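Catalase (Pseudomonas syringae, PDB 1M7S) breaks down hydrogen peroxide into water and oxygen with the help of heme, protecting the cell from the toxic effects of peroxide. Local coordinates at residues A[155-169]-A[438-452]. Residues are numbered along the deposited sequence; the frame is centred on the assembly and turned at random.
Unlike the reference sequence in segment 438-452: Leu-442 (reference His), Tyr-452 (reference Val).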
ATOM      1  N   ASP A 155     -21.229 -24.218   9.694  1.00  9.58           N
ATOM      2  CA  ASP A 155     -22.516 -23.530   9.692  1.00 11.31           C
ATOM      3  C   ASP A 155     -23.154 -23.332  11.048  1.00  9.52           C
ATOM      4  O   ASP A 155     -23.984 -22.400  11.128  1.00  7.76           O
ATOM      5  CB  ASP A 155     -23.481 -24.190   8.722  1.00 11.97           C
ATOM      6  CG  ASP A 155     -22.977 -24.351   7.306  1.00 15.90           C
ATOM      7  OD1 ASP A 155     -22.009 -23.715   6.809  1.00 15.66           O
ATOM      8  OD2 ASP A 155     -23.594 -25.213   6.604  1.00 17.47           O
ATOM      9  N   SER A 156     -22.637 -23.877  12.153  1.00  8.87           N
ATOM     10  CA  SER A 156     -23.147 -23.492  13.459  1.00  8.19           C
ATOM     11  C   SER A 156     -22.973 -22.000  13.678  1.00  9.97           C
ATOM     12  O   SER A 156     -23.723 -21.451  14.515  1.00 10.35           O
ATOM     13  CB  SER A 156     -22.461 -24.392  14.521  1.00  9.94           C
ATOM     14  OG  SER A 156     -21.080 -24.021  14.593  1.00 10.35           O
ATOM     15  N   ARG A 157     -21.940 -21.374  13.108  1.00  7.86           N
ATOM     16  CA  ARG A 157     -21.646 -19.977  13.307  1.00  8.28           C
ATOM     17  C   ARG A 157     -22.716 -19.065  12.703  1.00  7.51           C
ATOM     18  O   ARG A 157     -23.185 -18.168  13.403  1.00  8.43           O
ATOM     19  CB  ARG A 157     -20.242 -19.648  12.739  1.00  6.93           C
ATOM     20  CG  ARG A 157     -19.102 -20.463  13.384  1.00  7.09           C
ATOM     21  CD  ARG A 157     -17.697 -20.182  12.860  1.00  4.58           C
ATOM     22  NE  ARG A 157     -17.384 -18.784  13.035  1.00  7.78           N
ATOM     23  CZ  ARG A 157     -17.486 -17.776  12.159  1.00  6.92           C
ATOM     24  NH1 ARG A 157     -17.852 -18.057  10.922  1.00  6.69           N
ATOM     25  NH2 ARG A 157     -17.219 -16.542  12.533  1.00  4.46           N
ATOM     26  N   ARG A 158     -23.127 -19.324  11.465  1.00  8.22           N
ATOM     27  CA  ARG A 158     -24.170 -18.474  10.859  1.00  8.51           C
ATOM     28  C   ARG A 158     -25.505 -18.664  11.600  1.00  9.05           C
ATOM     29  O   ARG A 158     -26.253 -17.690  11.683  1.00  7.52           O
ATOM     30  CB  ARG A 158     -24.355 -18.785   9.376  1.00 10.04           C
ATOM     31  CG  ARG A 158     -25.017 -20.108   8.986  1.00 10.28           C
ATOM     32  CD  ARG A 158     -25.057 -20.329   7.478  1.00 10.57           C
ATOM     33  NE  ARG A 158     -23.742 -20.304   6.841  1.00 10.00           N
ATOM     34  CZ  ARG A 158     -23.505 -20.553   5.553  1.00 10.73           C
ATOM     35  NH1 ARG A 158     -22.267 -20.455   5.051  1.00  8.63           N
ATOM     36  NH2 ARG A 158     -24.500 -20.952   4.780  1.00  9.72           N
ATOM     37  N   PHE A 159     -25.710 -19.844  12.197  1.00  7.46           N
ATOM     38  CA  PHE A 159     -27.021 -20.028  12.853  1.00  8.16           C
ATOM     39  C   PHE A 159     -27.063 -19.500  14.268  1.00  8.94           C
ATOM     40  O   PHE A 159     -28.133 -19.076  14.719  1.00  8.12           O
ATOM     41  CB  PHE A 159     -27.586 -21.437  12.728  1.00  8.39           C
ATOM     42  CG  PHE A 159     -27.882 -21.799  11.285  1.00  7.97           C
ATOM     43  CD1 PHE A 159     -27.221 -22.834  10.686  1.00  6.58           C
ATOM     44  CD2 PHE A 159     -28.861 -21.072  10.596  1.00  8.35           C
ATOM     45  CE1 PHE A 159     -27.496 -23.177   9.360  1.00  9.37           C
ATOM     46  CE2 PHE A 159     -29.137 -21.410   9.272  1.00  7.48           C
ATOM     47  CZ  PHE A 159     -28.469 -22.463   8.650  1.00  7.52           C
ATOM     48  N   ASP A 160     -25.927 -19.336  14.910  1.00  9.38           N
ATOM     49  CA  ASP A 160     -25.854 -18.600  16.172  1.00 10.18           C
ATOM     50  C   ASP A 160     -26.223 -17.148  15.848  1.00 10.47           C
ATOM     51  O   ASP A 160     -27.142 -16.533  16.436  1.00 10.25           O
ATOM     52  CB  ASP A 160     -24.407 -18.706  16.695  1.00  8.79           C
ATOM     53  CG  ASP A 160     -24.078 -17.825  17.878  1.00 12.06           C
ATOM     54  OD1 ASP A 160     -25.023 -17.482  18.610  1.00 11.84           O
ATOM     55  OD2 ASP A 160     -22.886 -17.495  18.084  1.00 10.65           O
ATOM     56  N   PHE A 161     -25.646 -16.570  14.782  1.00  7.18           N
ATOM     57  CA  PHE A 161     -25.974 -15.185  14.384  1.00  7.30           C
ATOM     58  C   PHE A 161     -27.432 -15.032  13.986  1.00  6.19           C
ATOM     59  O   PHE A 161     -28.192 -14.227  14.567  1.00  8.23           O
ATOM     60  CB  PHE A 161     -25.061 -14.752  13.205  1.00  7.33           C
ATOM     61  CG  PHE A 161     -25.332 -13.375  12.653  1.00  6.44           C
ATOM     62  CD1 PHE A 161     -25.055 -12.197  13.321  1.00  5.79           C
ATOM     63  CD2 PHE A 161     -25.964 -13.302  11.425  1.00  6.10           C
ATOM     64  CE1 PHE A 161     -25.334 -10.951  12.769  1.00  6.90           C
ATOM     65  CE2 PHE A 161     -26.258 -12.063  10.860  1.00  5.53           C
ATOM     66  CZ  PHE A 161     -25.941 -10.911  11.522  1.00  5.32           C
ATOM     67  N   PHE A 162     -27.868 -15.850  13.019  1.00  7.43           N
ATOM     68  CA  PHE A 162     -29.206 -15.709  12.447  1.00  7.13           C
ATOM     69  C   PHE A 162     -30.346 -16.088  13.386  1.00  8.40           C
ATOM     70  O   PHE A 162     -31.470 -15.593  13.207  1.00  6.92           O
ATOM     71  CB  PHE A 162     -29.338 -16.484  11.129  1.00  6.73           C
ATOM     72  CG  PHE A 162     -28.634 -15.820   9.968  1.00  8.03           C
ATOM     73  CD1 PHE A 162     -27.722 -16.484   9.182  1.00 10.50           C
ATOM     74  CD2 PHE A 162     -28.965 -14.511   9.652  1.00 11.46           C
ATOM     75  CE1 PHE A 162     -27.125 -15.856   8.062  1.00  9.84           C
ATOM     76  CE2 PHE A 162     -28.372 -13.879   8.571  1.00  9.00           C
ATOM     77  CZ  PHE A 162     -27.467 -14.548   7.792  1.00  8.64           C
ATOM     78  N   SER A 163     -30.069 -16.817  14.467  1.00  8.58           N
ATOM     79  CA  SER A 163     -31.048 -17.018  15.544  1.00  8.59           C
ATOM     80  C   SER A 163     -31.450 -15.702  16.205  1.00  9.91           C
ATOM     81  O   SER A 163     -32.568 -15.617  16.747  1.00 11.67           O
ATOM     82  CB  SER A 163     -30.524 -18.007  16.601  1.00  9.07           C
ATOM     83  OG  SER A 163     -29.512 -17.456  17.420  1.00  9.96           O
ATOM     84  N   HIS A 164     -30.690 -14.598  16.109  1.00  7.48           N
ATOM     85  CA  HIS A 164     -31.093 -13.293  16.572  1.00  9.46           C
ATOM     86  C   HIS A 164     -31.671 -12.431  15.450  1.00  8.91           C
ATOM     87  O   HIS A 164     -31.923 -11.236  15.622  1.00  9.88           O
ATOM     88  CB  HIS A 164     -29.840 -12.532  17.097  1.00 10.69           C
ATOM     89  CG  HIS A 164     -29.075 -13.301  18.139  1.00 11.16           C
ATOM     90  ND1 HIS A 164     -28.206 -14.307  17.762  1.00 10.84           N
ATOM     91  CD2 HIS A 164     -29.051 -13.244  19.502  1.00 10.42           C
ATOM     92  CE1 HIS A 164     -27.664 -14.857  18.846  1.00 10.01           C
ATOM     93  NE2 HIS A 164     -28.165 -14.218  19.886  1.00  9.99           N
ATOM     94  N   VAL A 165     -31.832 -12.993  14.239  1.00  8.78           N
ATOM     95  CA  VAL A 165     -32.211 -12.239  13.044  1.00  8.98           C
ATOM     96  C   VAL A 165     -33.360 -12.879  12.278  1.00  8.34           C
ATOM     97  O   VAL A 165     -33.249 -13.481  11.213  1.00  7.63           O
ATOM     98  CB  VAL A 165     -30.958 -12.144  12.121  1.00 10.47           C
ATOM     99  CG1 VAL A 165     -31.227 -11.186  10.936  1.00  9.18           C
ATOM    100  CG2 VAL A 165     -29.711 -11.627  12.839  1.00 10.50           C
ATOM    101  N   PRO A 166     -34.584 -12.746  12.772  1.00  8.67           N
ATOM    102  CA  PRO A 166     -35.803 -13.286  12.222  1.00  9.82           C
ATOM    103  C   PRO A 166     -36.104 -12.708  10.821  1.00  8.03           C
ATOM    104  O   PRO A 166     -36.701 -13.420   9.970  1.00  7.85           O
ATOM    105  CB  PRO A 166     -36.961 -12.930  13.222  1.00 11.44           C
ATOM    106  CG  PRO A 166     -36.361 -11.803  14.018  1.00 11.58           C
ATOM    107  CD  PRO A 166     -34.843 -11.955  13.990  1.00 10.58           C
ATOM    108  N   GLU A 167     -35.558 -11.529  10.535  1.00  6.87           N
ATOM    109  CA  GLU A 167     -35.699 -10.939   9.200  1.00  8.52           C
ATOM    110  C   GLU A 167     -34.932 -11.698   8.117  1.00  8.11           C
ATOM    111  O   GLU A 167     -35.240 -11.543   6.912  1.00  7.84           O
ATOM    112  CB  GLU A 167     -35.367  -9.460   9.212  1.00 10.73           C
ATOM    113  CG  GLU A 167     -33.890  -9.174   9.521  1.00 10.96           C
ATOM    114  CD  GLU A 167     -33.692  -8.876  11.022  1.00 14.85           C
ATOM    115  OE1 GLU A 167     -32.828  -7.984  11.274  1.00 13.90           O
ATOM    116  OE2 GLU A 167     -34.319  -9.570  11.895  1.00 12.60           O
ATOM    117  N   ALA A 168     -33.971 -12.568   8.459  1.00  6.36           N
ATOM    118  CA  ALA A 168     -33.269 -13.403   7.466  1.00  7.35           C
ATOM    119  C   ALA A 168     -33.997 -14.652   6.962  1.00  7.66           C
ATOM    120  O   ALA A 168     -33.606 -15.272   5.975  1.00  6.36           O
ATOM    121  CB  ALA A 168     -31.996 -13.904   8.100  1.00  5.80           C
ATOM    122  N   THR A 169     -35.198 -14.919   7.495  1.00  7.49           N
ATOM    123  CA  THR A 169     -35.938 -16.122   7.167  1.00  7.15           C
ATOM    124  C   THR A 169     -36.249 -16.243   5.686  1.00  6.16           C
ATOM    125  O   THR A 169     -36.040 -17.317   5.080  1.00  8.72           O
ATOM    126  CB  THR A 169     -37.229 -16.241   8.011  1.00  6.69           C
ATOM    127  OG1 THR A 169     -36.837 -16.068   9.375  1.00  7.58           O
ATOM    128  CG2 THR A 169     -37.995 -17.566   7.913  1.00  6.38           C
ATOM    129  N   LEU A 438     -28.137 -27.057   9.429  1.00  9.49           N
ATOM    130  CA  LEU A 438     -28.480 -26.661  10.756  1.00 10.36           C
ATOM    131  C   LEU A 438     -28.237 -27.746  11.802  1.00 10.62           C
ATOM    132  O   LEU A 438     -28.254 -27.432  13.000  1.00 11.40           O
ATOM    133  CB  LEU A 438     -30.008 -26.445  10.764  1.00 12.77           C
ATOM    134  CG  LEU A 438     -30.699 -25.180  11.219  1.00 15.45           C
ATOM    135  CD1 LEU A 438     -32.190 -25.455  11.539  1.00 14.89           C
ATOM    136  CD2 LEU A 438     -30.011 -24.433  12.341  1.00 13.08           C
ATOM    137  N   ALA A 439     -28.011 -28.978  11.381  1.00 12.74           N
ATOM    138  CA  ALA A 439     -27.985 -30.122  12.310  1.00 14.30           C
ATOM    139  C   ALA A 439     -26.987 -29.992  13.437  1.00 15.99           C
ATOM    140  O   ALA A 439     -27.313 -30.430  14.567  1.00 15.24           O
ATOM    141  CB  ALA A 439     -27.722 -31.435  11.574  1.00 13.69           C
ATOM    142  N   ASP A 440     -25.803 -29.398  13.192  1.00 15.39           N
ATOM    143  CA  ASP A 440     -24.932 -29.345  14.379  1.00 17.12           C
ATOM    144  C   ASP A 440     -24.872 -27.989  15.048  1.00 14.96           C
ATOM    145  O   ASP A 440     -23.873 -27.695  15.694  1.00 14.99           O
ATOM    146  CB  ASP A 440     -23.546 -29.874  14.024  1.00 21.43           C
ATOM    147  CG  ASP A 440     -22.777 -29.018  13.075  1.00 27.45           C
ATOM    148  OD1 ASP A 440     -23.351 -28.031  12.551  1.00 30.74           O
ATOM    149  OD2 ASP A 440     -21.570 -29.272  12.841  1.00 31.15           O
ATOM    150  N   THR A 441     -25.886 -27.148  14.931  1.00 11.29           N
ATOM    151  CA  THR A 441     -25.952 -25.862  15.609  1.00 11.65           C
ATOM    152  C   THR A 441     -26.312 -26.110  17.084  1.00 10.71           C
ATOM    153  O   THR A 441     -26.995 -27.107  17.366  1.00  8.61           O
ATOM    154  CB  THR A 441     -27.032 -25.013  14.908  1.00 12.09           C
ATOM    155  OG1 THR A 441     -26.508 -24.761  13.562  1.00 11.80           O
ATOM    156  CG2 THR A 441     -27.449 -23.754  15.599  1.00 11.44           C
ATOM    157  N   LEU A 442     -25.825 -25.269  17.960  1.00 13.92           N
ATOM    158  CA  LEU A 442     -26.136 -25.320  19.394  1.00 14.58           C
ATOM    159  C   LEU A 442     -27.663 -25.387  19.540  1.00 15.52           C
ATOM    160  O   LEU A 442     -28.421 -24.718  18.827  1.00 11.87           O
ATOM    161  CB  LEU A 442     -25.573 -24.082  20.082  1.00 15.96           C
ATOM    162  CG  LEU A 442     -26.397 -22.824  19.698  1.00 16.10           C
ATOM    163  CD1 LEU A 442     -27.302 -22.458  20.847  1.00 13.58           C
ATOM    164  CD2 LEU A 442     -25.686 -21.610  19.187  1.00 15.26           C
ATOM    165  N   THR A 443     -28.112 -26.233  20.468  1.00 13.72           N
ATOM    166  CA  THR A 443     -29.543 -26.485  20.615  1.00 14.90           C
ATOM    167  C   THR A 443     -30.404 -25.236  20.749  1.00 12.69           C
ATOM    168  O   THR A 443     -31.469 -25.220  20.103  1.00 14.11           O
ATOM    169  CB  THR A 443     -29.820 -27.303  21.915  1.00 15.01           C
ATOM    170  OG1 THR A 443     -29.009 -28.470  21.754  1.00 18.14           O
ATOM    171  CG2 THR A 443     -31.289 -27.621  22.064  1.00 15.04           C
ATOM    172  N   GLU A 444     -30.005 -24.288  21.571  1.00 11.86           N
ATOM    173  CA  GLU A 444     -30.828 -23.096  21.722  1.00 13.94           C
ATOM    174  C   GLU A 444     -30.992 -22.358  20.386  1.00 13.84           C
ATOM    175  O   GLU A 444     -32.121 -22.019  20.022  1.00 10.56           O
ATOM    176  CB  GLU A 444     -30.258 -22.186  22.797  1.00 16.61           C
ATOM    177  CG  GLU A 444     -31.152 -21.063  23.266  1.00 21.45           C
ATOM    178  CD  GLU A 444     -30.525 -20.238  24.383  1.00 26.91           C
ATOM    179  OE1 GLU A 444     -30.349 -20.788  25.506  1.00 28.55           O
ATOM    180  OE2 GLU A 444     -30.202 -19.041  24.170  1.00 27.66           O
ATOM    181  N   SER A 445     -29.918 -22.095  19.656  1.00 11.68           N
ATOM    182  CA  SER A 445     -30.069 -21.388  18.367  1.00 11.56           C
ATOM    183  C   SER A 445     -30.843 -22.220  17.355  1.00 12.24           C
ATOM    184  O   SER A 445     -31.603 -21.654  16.572  1.00 11.64           O
ATOM    185  CB  SER A 445     -28.697 -21.112  17.708  1.00 11.83           C
ATOM    186  OG  SER A 445     -28.034 -20.181  18.543  1.00 10.67           O
ATOM    187  N   LYS A 446     -30.625 -23.529  17.368  1.00 13.14           N
ATOM    188  CA  LYS A 446     -31.289 -24.434  16.433  1.00 12.13           C
ATOM    189  C   LYS A 446     -32.802 -24.402  16.642  1.00 10.35           C
ATOM    190  O   LYS A 446     -33.514 -24.232  15.658  1.00  9.92           O
ATOM    191  CB  LYS A 446     -30.791 -25.874  16.594  1.00 11.87           C
ATOM    192  CG  LYS A 446     -31.482 -26.899  15.716  1.00 11.90           C
ATOM    193  CD  LYS A 446     -31.194 -28.338  16.104  1.00 10.55           C
ATOM    194  CE  LYS A 446     -29.723 -28.714  16.050  1.00 10.97           C
ATOM    195  NZ  LYS A 446     -29.497 -30.158  16.373  1.00 12.29           N
ATOM    196  N   ASN A 447     -33.314 -24.509  17.878  1.00  9.96           N
ATOM    197  CA  ASN A 447     -34.771 -24.482  18.016  1.00 12.45           C
ATOM    198  C   ASN A 447     -35.329 -23.095  17.715  1.00 11.38           C
ATOM    199  O   ASN A 447     -36.469 -23.073  17.274  1.00 12.51           O
ATOM    200  CB  ASN A 447     -35.220 -24.945  19.406  1.00 15.16           C
ATOM    201  CG  ASN A 447     -34.963 -26.453  19.535  1.00 15.52           C
ATOM    202  OD1 ASN A 447     -35.172 -27.226  18.617  1.00 14.93           O
ATOM    203  ND2 ASN A 447     -34.494 -26.843  20.711  1.00 18.38           N
ATOM    204  N   ILE A 448     -34.526 -22.045  17.921  1.00  9.58           N
ATOM    205  CA  ILE A 448     -35.038 -20.696  17.596  1.00 10.50           C
ATOM    206  C   ILE A 448     -35.142 -20.546  16.078  1.00  9.13           C
ATOM    207  O   ILE A 448     -36.118 -20.007  15.548  1.00  9.00           O
ATOM    208  CB  ILE A 448     -34.165 -19.631  18.216  1.00  9.61           C
ATOM    209  CG1 ILE A 448     -34.450 -19.540  19.742  1.00 10.63           C
ATOM    210  CG2 ILE A 448     -34.419 -18.265  17.538  1.00  8.68           C
ATOM    211  CD1 ILE A 448     -33.369 -18.599  20.335  1.00 10.75           C
ATOM    212  N   MET A 449     -34.108 -20.971  15.364  1.00 10.00           N
ATOM    213  CA  MET A 449     -34.137 -20.982  13.904  1.00  8.18           C
ATOM    214  C   MET A 449     -35.348 -21.756  13.407  1.00  9.29           C
ATOM    215  O   MET A 449     -35.993 -21.285  12.451  1.00  7.94           O
ATOM    216  CB  MET A 449     -32.879 -21.631  13.334  1.00  7.95           C
ATOM    217  CG  MET A 449     -31.648 -20.718  13.321  1.00  8.51           C
ATOM    218  SD  MET A 449     -31.807 -19.083  12.573  1.00  9.38           S
ATOM    219  CE  MET A 449     -32.488 -19.487  10.972  1.00  9.36           C
ATOM    220  N   LEU A 450     -35.587 -22.939  13.963  1.00  8.41           N
ATOM    221  CA  LEU A 450     -36.737 -23.765  13.551  1.00  9.00           C
ATOM    222  C   LEU A 450     -38.059 -23.075  13.781  1.00  8.96           C
ATOM    223  O   LEU A 450     -39.014 -23.191  12.992  1.00  8.95           O
ATOM    224  CB  LEU A 450     -36.646 -25.102  14.326  1.00 10.65           C
ATOM    225  CG  LEU A 450     -35.542 -26.038  13.804  1.00 10.26           C
ATOM    226  CD1 LEU A 450     -35.445 -27.282  14.690  1.00 10.93           C
ATOM    227  CD2 LEU A 450     -35.690 -26.433  12.339  1.00  9.21           C
ATOM    228  N   SER A 451     -38.148 -22.311  14.876  1.00  8.30           N
ATOM    229  CA  SER A 451     -39.383 -21.572  15.182  1.00 10.44           C
ATOM    230  C   SER A 451     -39.665 -20.550  14.091  1.00  8.92           C
ATOM    231  O   SER A 451     -40.833 -20.318  13.722  1.00 11.08           O
ATOM    232  CB  SER A 451     -39.347 -20.929  16.572  1.00  9.00           C
ATOM    233  OG  SER A 451     -38.553 -19.756  16.663  1.00 10.52           O
ATOM    234  N   TYR A 452     -38.593 -19.931  13.560  1.00  7.16           N
ATOM    235  CA  TYR A 452     -38.790 -18.990  12.444  1.00  7.91           C
ATOM    236  C   TYR A 452     -39.373 -19.673  11.236  1.00  7.54           C
ATOM    237  O   TYR A 452     -40.308 -19.180  10.604  1.00  7.71           O
ATOM    238  CB  TYR A 452     -37.475 -18.289  12.082  1.00  8.73           C
ATOM    239  CG  TYR A 452     -36.879 -17.479  13.233  1.00  9.25           C
ATOM    240  CD1 TYR A 452     -35.515 -17.156  13.183  1.00  9.14           C
ATOM    241  CD2 TYR A 452     -37.638 -16.963  14.269  1.00  6.28           C
ATOM    242  CE1 TYR A 452     -34.954 -16.387  14.188  1.00  9.03           C
ATOM    243  CE2 TYR A 452     -37.080 -16.219  15.294  1.00  9.17           C
ATOM    244  CZ  TYR A 452     -35.727 -15.921  15.241  1.00  8.35           C
ATOM    245  OH  TYR A 452     -35.144 -15.192  16.240  1.00  9.80           O
TER
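Tyr-452, which differs from the reference sequence, makes the one hydrogen bond between the two segments: its OH donates to Ser-163 O at 2.7 Å, reaching the oxygen 37° out of the plane of the carbonyl. Its ring is held between Pro-166 CB over one face, 4.0 Å from the ring centroid, and Ile-448 O of its own helix over the opposite face, while Phe-162 O lies in plane at the edge. One helical turn earlier, Met-449 bends at chi2 and chi3 (both -52°), which carries SD against the backbone, 3.4 Å from Ser-163 N, and sets it obliquely beside the Phe-159 ring as a Met-aromatic contact. That ring takes Leu-438 CD2 over one face, 3.8 Å from its centroid, and Arg-158 CG over the other. Ser-445 packs its CB 3.7 Å from Phe-159 O. The second subunit hydrogen-bonds the Asp-160 carboxylate, Tyr-376 OH and Ser-379 OG at OD2 and Arg-380 N at OD1; the same Arg-380's side chain hydrogen-bonds Ser-163 OG. The segment axes of helices 155-163 and 443-456 approach to 8.7 Å at 61°, packing the C-terminal helical domain on the barrel-bearing Catalase region, as in the catalase fold.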